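A-adding tRNA nucleotidyltransferase (Aquifex aeolicus, PDB 4WBY) adds the terminal adenosine to tRNAs ending in CC, using ATP and magnesium, and so completes their 3' CCA end. Local coordinates at residues E10-A13 with R14-G17; I127-L131 with E132-T136. All coordinates share one frame; numbering follows the deposited sequence.

Contact 1: residues E10-A13 with R14-G17; sequences EEIA and REVG
Glu10 and Arg14 form an i to i+4 salt bridge along helix 7-22, the helix that precedes the first strand of the nucleotidyltransferase head. Arg14 NE gives its hydrogen to Glu10 OE2 at 2.8 Å, an almost straight bond (173°). The oxygen sits at the edge of the guanidinium and nearly in its plane, whereas the nitrogen comes to OE2 from above the carboxylate; the two flat groups stand 86° apart. Glu10 reaches along the helix because CG is anti to the backbone N (chi1 162°) and the chain then bends at chi2, about the CB-CG bond. Its other oxygen, OE1, is hydrogen-bonded to Tyr134 OH, and the guanidinium makes a cation-pi contact with that tyrosine, so both side chains have a second partner in the same residue, Glu10 at its hydroxyl and Arg14 at its ring. Glutamate and arginine suit this partly exposed side, where long flexible arms can meet one turn apart.

Beneath them run four successive backbone bonds of the alpha helix, from Arg14 N to Glu10 O (2.9 Å) through to Gly17 N to Ala13 O (3.2 Å). Ile12, Ala13 and Val16 are buried. Beta-branched and apolar, Ile12 packs on Leu85, Leu87 and His65, and Val16 on Leu61 and Phe89, while small Ala13 lets Val129 and Tyr134 come close. Glu15 stretches out beside Ile12, its OE1 taken by His65 NE2 while lying 4.0 Å from Ile12 CD1. Val16 CG2 rests 4.1 Å from Ile12 CG2 and 3.3 Å from the carbonyl oxygen of Ile12.

Contact 2: residues I127-L131 with E132-T136; sequences ISVNL and EDYGT
Ser128 and Asp133 meet in a local contact round the loop joining strand 126-128 to strand 137-138 at the edge of the head-domain sheet, and the buried serine draws that loop together. Ser128 OG donates to Asp133 OD1 at 2.6 Å, arriving from above the carboxylate plane. OG stands anti to the backbone N (chi1 176°), beside the carbonyl carbon and hence where the onward chain brings Asn130 N, from which it accepts at 3.0 Å, an ST turn. It also accepts from Asn130 ND2, an amide held in place by Ala27 N of strand 26-30, which donates to OD1. Three bonds thus grip one hydroxyl. An alanine here is likely to leave the Asp133 carboxylate and both Asn130 N-H groups without this shared mate. The backbone forms a G1 beta bulge, Gly135 and Thr136 lying opposite Ser128: Ser128 N binds Thr136 O at 2.9 Å and Gly135 N binds Ser128 O at 2.8 Å. Asp133 to Thr136 make a type II turn, whose third position suits glycine because a side chain there would strike the preceding carbonyl. Asp133 O receives both Thr136 N and OG1 from the same face. Tyr134 turns its ring edge to Val129 O, 3.5 Å from CD2, while a water bridges Leu131 O and Tyr134 N.

Overall arrangement
Both contacts are local, lie in the head region and are partly buried, their centres about 10 Å apart. Contact 1 stays within helix 7-22, whereas contact 2 links two strands at one edge of the mixed sheet. Their chemistry follows: the helix places its charged pair on its outer side and keeps Ile12, Ala13 and Val16 inward, while the loop turns Asp133 and Asn130 inward onto its buried serine. Tyr134 is shared, its hydroxyl and ring serving the charged pair of contact 1, and the Ala13 carbonyl oxygen touches Val129 CB. Ile127 approaches Val34 of the ATP site, about 4 Å between side chains; contact 1 lies farther off, the side chains of Ala13 and Val33 being about 10 Å apart.

Contact 1: residues E10-A13 with R14-G17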
ATOM      1  N   GLU A  10      22.200   7.159 -12.525  1.00 14.29           N
ATOM      2  CA  GLU A  10      23.061   8.171 -13.135  1.00 15.86           C
ATOM      3  C   GLU A  10      23.279   7.989 -14.641  1.00 15.61           C
ATOM      4  O   GLU A  10      23.123   8.942 -15.406  1.00 15.76           O
ATOM      5  CB  GLU A  10      24.407   8.193 -12.398  1.00 18.14           C
ATOM      6  CG  GLU A  10      25.556   8.860 -13.147  1.00 21.05           C
ATOM      7  CD  GLU A  10      25.516  10.383 -13.106  1.00 21.74           C
ATOM      8  OE1 GLU A  10      24.554  10.958 -12.553  1.00 23.06           O
ATOM      9  OE2 GLU A  10      26.467  11.008 -13.635  1.00 24.03           O
ATOM     10  N   GLU A  11      23.621   6.783 -15.085  1.00 16.45           N
ATOM     11  CA  GLU A  11      23.906   6.584 -16.510  1.00 17.72           C
ATOM     12  C   GLU A  11      22.702   6.913 -17.388  1.00 15.91           C
ATOM     13  O   GLU A  11      22.826   7.619 -18.393  1.00 17.75           O
ATOM     14  CB  GLU A  11      24.368   5.150 -16.782  1.00 22.19           C
ATOM     15  CG  GLU A  11      25.760   4.831 -16.273  1.00 31.88           C
ATOM     16  CD  GLU A  11      26.298   3.514 -16.814  1.00 42.56           C
ATOM     17  OE1 GLU A  11      25.601   2.865 -17.626  1.00 44.53           O
ATOM     18  OE2 GLU A  11      27.419   3.126 -16.426  1.00 49.54           O
ATOM     19  N   ILE A  12      21.529   6.430 -16.998  1.00 15.28           N
ATOM     20  CA  ILE A  12      20.322   6.695 -17.768  1.00 15.95           C
ATOM     21  C   ILE A  12      19.911   8.167 -17.661  1.00 15.43           C
ATOM     22  O   ILE A  12      19.506   8.770 -18.652  1.00 14.77           O
ATOM     23  CB  ILE A  12      19.162   5.769 -17.321  1.00 17.71           C
ATOM     24  CG1 ILE A  12      19.441   4.329 -17.758  1.00 22.85           C
ATOM     25  CG2 ILE A  12      17.826   6.234 -17.904  1.00 20.61           C
ATOM     26  CD1 ILE A  12      19.581   4.152 -19.268  1.00 26.65           C
ATOM     27  N   ALA A  13      20.020   8.753 -16.469  1.00 13.94           N
ATOM     28  CA  ALA A  13      19.687  10.168 -16.305  1.00 14.79           C
ATOM     29  C   ALA A  13      20.536  11.052 -17.235  1.00 15.15           C
ATOM     30  O   ALA A  13      20.012  11.946 -17.916  1.00 14.61           O
ATOM     31  CB  ALA A  13      19.882  10.591 -14.856  1.00 15.19           C
ATOM     32  N   ARG A  14      21.844  10.795 -17.273  1.00 14.72           N
ATOM     33  CA  ARG A  14      22.735  11.534 -18.164  1.00 14.84           C
ATOM     34  C   ARG A  14      22.293  11.387 -19.615  1.00 14.92           C
ATOM     35  O   ARG A  14      22.219  12.371 -20.362  1.00 14.98           O
ATOM     36  CB  ARG A  14      24.182  11.043 -18.020  1.00 15.92           C
ATOM     37  CG  ARG A  14      24.855  11.394 -16.704  1.00 16.28           C
ATOM     38  CD  ARG A  14      25.281  12.854 -16.643  1.00 17.37           C
ATOM     39  NE  ARG A  14      25.971  13.120 -15.386  1.00 18.00           N
ATOM     40  CZ  ARG A  14      26.468  14.301 -15.041  1.00 18.19           C
ATOM     41  NH1 ARG A  14      26.359  15.332 -15.865  1.00 18.58           N
ATOM     42  NH2 ARG A  14      27.072  14.453 -13.870  1.00 23.16           N
ATOM     43  N   GLU A  15      22.011  10.149 -20.014  1.00 14.97           N
ATOM     44  CA  GLU A  15      21.645   9.863 -21.394  1.00 14.74           C
ATOM     45  C   GLU A  15      20.318  10.514 -21.774  1.00 13.63           C
ATOM     46  O   GLU A  15      20.168  11.022 -22.883  1.00 15.65           O
ATOM     47  CB  GLU A  15      21.577   8.357 -21.625  1.00 16.85           C
ATOM     48  CG  GLU A  15      21.344   7.993 -23.082  1.00 17.76           C
ATOM     49  CD  GLU A  15      21.476   6.512 -23.342  1.00 20.46           C
ATOM     50  OE1 GLU A  15      21.493   5.740 -22.363  1.00 21.90           O
ATOM     51  OE2 GLU A  15      21.536   6.126 -24.522  1.00 23.28           O
ATOM     52  N   VAL A  16      19.346  10.491 -20.864  1.00 13.90           N
ATOM     53  CA  VAL A  16      18.072  11.144 -21.140  1.00 14.29           C
ATOM     54  C   VAL A  16      18.273  12.646 -21.417  1.00 13.14           C
ATOM     55  O   VAL A  16      17.686  13.184 -22.354  1.00 15.29           O
ATOM     56  CB  VAL A  16      17.079  10.924 -19.985  1.00 13.36           C
ATOM     57  CG1 VAL A  16      15.889  11.877 -20.083  1.00 15.76           C
ATOM     58  CG2 VAL A  16      16.601   9.490 -20.004  1.00 14.29           C
ATOM     59  N   GLY A  17      19.121  13.313 -20.634  1.00 13.92           N
ATOM     60  CA  GLY A  17      19.423  14.716 -20.879  1.00 14.78           C
ATOM     61  C   GLY A  17      20.108  14.950 -22.219  1.00 15.45           C
ATOM     62  O   GLY A  17      19.857  15.959 -22.891  1.00 17.07           O
TER

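Contact 2: residues I127-L131 with E132-T136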
ATOM      1  N   ILE A 127      14.053  16.948 -10.519  1.00 12.54           N
ATOM      2  CA  ILE A 127      15.495  17.041 -10.674  1.00 13.28           C
ATOM      3  C   ILE A 127      15.800  17.212 -12.149  1.00 12.64           C
ATOM      4  O   ILE A 127      15.418  16.370 -12.966  1.00 14.27           O
ATOM      5  CB  ILE A 127      16.221  15.786 -10.139  1.00 14.13           C
ATOM      6  CG1 ILE A 127      15.904  15.582  -8.656  1.00 16.19           C
ATOM      7  CG2 ILE A 127      17.732  15.909 -10.356  1.00 16.36           C
ATOM      8  CD1 ILE A 127      16.224  14.186  -8.141  1.00 18.90           C
ATOM      9  N   SER A 128      16.484  18.294 -12.505  1.00 12.35           N
ATOM     10  CA  SER A 128      16.886  18.467 -13.895  1.00 13.27           C
ATOM     11  C   SER A 128      17.925  17.425 -14.294  1.00 12.75           C
ATOM     12  O   SER A 128      18.892  17.207 -13.573  1.00 13.77           O
ATOM     13  CB  SER A 128      17.468  19.859 -14.130  1.00 15.00           C
ATOM     14  OG  SER A 128      17.926  19.952 -15.469  1.00 15.66           O
ATOM     15  N   VAL A 129      17.741  16.796 -15.452  1.00 13.23           N
ATOM     16  CA  VAL A 129      18.803  15.965 -15.992  1.00 12.40           C
ATOM     17  C   VAL A 129      19.358  16.621 -17.251  1.00 14.49           C
ATOM     18  O   VAL A 129      20.054  15.996 -18.050  1.00 15.45           O
ATOM     19  CB  VAL A 129      18.326  14.518 -16.266  1.00 13.25           C
ATOM     20  CG1 VAL A 129      17.901  13.871 -14.941  1.00 15.29           C
ATOM     21  CG2 VAL A 129      17.205  14.471 -17.313  1.00 16.09           C
ATOM     22  N   ASN A 130      19.066  17.904 -17.412  1.00 14.60           N
ATOM     23  CA  ASN A 130      19.509  18.617 -18.599  1.00 14.91           C
ATOM     24  C   ASN A 130      20.970  19.016 -18.538  1.00 14.61           C
ATOM     25  O   ASN A 130      21.566  19.061 -17.466  1.00 17.24           O
ATOM     26  CB  ASN A 130      18.612  19.828 -18.823  1.00 15.48           C
ATOM     27  CG  ASN A 130      17.182  19.415 -18.996  1.00 16.14           C
ATOM     28  OD1 ASN A 130      16.831  18.803 -20.008  1.00 18.37           O
ATOM     29  ND2 ASN A 130      16.352  19.680 -17.980  1.00 16.77           N
ATOM     30  N   LEU A 131      21.546  19.286 -19.708  1.00 17.19           N
ATOM     31  CA  LEU A 131      22.990  19.422 -19.813  1.00 18.01           C
ATOM     32  C   LEU A 131      23.550  20.581 -19.007  1.00 18.03           C
ATOM     33  O   LEU A 131      24.639  20.475 -18.458  1.00 20.43           O
ATOM     34  CB  LEU A 131      23.418  19.590 -21.276  1.00 19.79           C
ATOM     35  CG  LEU A 131      23.147  18.407 -22.208  1.00 23.05           C
ATOM     36  CD1 LEU A 131      23.673  18.714 -23.600  1.00 25.72           C
ATOM     37  CD2 LEU A 131      23.775  17.120 -21.673  1.00 21.90           C
ATOM     38  N   GLU A 132      22.813  21.685 -18.926  1.00 18.72           N
ATOM     39  CA  GLU A 132      23.419  22.902 -18.383  1.00 20.07           C
ATOM     40  C   GLU A 132      23.219  23.061 -16.878  1.00 19.84           C
ATOM     41  O   GLU A 132      23.890  23.882 -16.250  1.00 23.56           O
ATOM     42  CB  GLU A 132      22.884  24.134 -19.113  1.00 25.79           C
ATOM     43  CG  GLU A 132      21.649  24.757 -18.502  1.00 29.70           C
ATOM     44  CD  GLU A 132      20.377  24.004 -18.827  1.00 34.91           C
ATOM     45  OE1 GLU A 132      20.425  23.054 -19.645  1.00 34.42           O
ATOM     46  OE2 GLU A 132      19.324  24.369 -18.255  1.00 36.74           O
ATOM     47  N   ASP A 133      22.315  22.279 -16.293  1.00 18.18           N
ATOM     48  CA  ASP A 133      22.032  22.403 -14.860  1.00 17.87           C
ATOM     49  C   ASP A 133      21.765  21.034 -14.236  1.00 16.53           C
ATOM     50  O   ASP A 133      20.917  20.882 -13.366  1.00 17.47           O
ATOM     51  CB  ASP A 133      20.843  23.340 -14.614  1.00 18.38           C
ATOM     52  CG  ASP A 133      19.527  22.758 -15.099  1.00 19.40           C
ATOM     53  OD1 ASP A 133      19.551  21.855 -15.963  1.00 20.78           O
ATOM     54  OD2 ASP A 133      18.468  23.192 -14.592  1.00 21.95           O
ATOM     55  N   TYR A 134      22.523  20.046 -14.675  1.00 17.52           N
ATOM     56  CA  TYR A 134      22.309  18.667 -14.262  1.00 15.63           C
ATOM     57  C   TYR A 134      22.328  18.497 -12.749  1.00 13.07           C
ATOM     58  O   TYR A 134      23.264  18.944 -12.071  1.00 18.45           O
ATOM     59  CB  TYR A 134      23.368  17.775 -14.891  1.00 16.52           C
ATOM     60  CG  TYR A 134      23.171  16.307 -14.629  1.00 15.01           C
ATOM     61  CD1 TYR A 134      23.798  15.686 -13.558  1.00 15.95           C
ATOM     62  CD2 TYR A 134      22.354  15.538 -15.455  1.00 16.31           C
ATOM     63  CE1 TYR A 134      23.629  14.332 -13.320  1.00 15.79           C
ATOM     64  CE2 TYR A 134      22.182  14.189 -15.233  1.00 17.59           C
ATOM     65  CZ  TYR A 134      22.824  13.589 -14.167  1.00 16.34           C
ATOM     66  OH  TYR A 134      22.660  12.246 -13.952  1.00 20.35           O
ATOM     67  N   GLY A 135      21.291  17.842 -12.226  1.00 12.80           N
ATOM     68  CA  GLY A 135      21.176  17.572 -10.804  1.00 14.78           C
ATOM     69  C   GLY A 135      20.508  18.679  -9.996  1.00 13.85           C
ATOM     70  O   GLY A 135      20.342  18.535  -8.791  1.00 15.74           O
ATOM     71  N   THR A 136      20.105  19.771 -10.644  1.00 13.51           N
ATOM     72  CA  THR A 136      19.424  20.856  -9.936  1.00 14.29           C
ATOM     73  C   THR A 136      18.077  20.396  -9.384  1.00 13.91           C
ATOM     74  O   THR A 136      17.260  19.825 -10.109  1.00 13.66           O
ATOM     75  CB  THR A 136      19.209  22.076 -10.845  1.00 15.33           C
ATOM     76  OG1 THR A 136      20.480  22.573 -11.267  1.00 17.76           O
ATOM     77  CG2 THR A 136      18.462  23.173 -10.120  1.00 17.56           C
TER
HETATM   78  O   HOH W   1      25.195  20.802 -15.877  1.00 24.30           O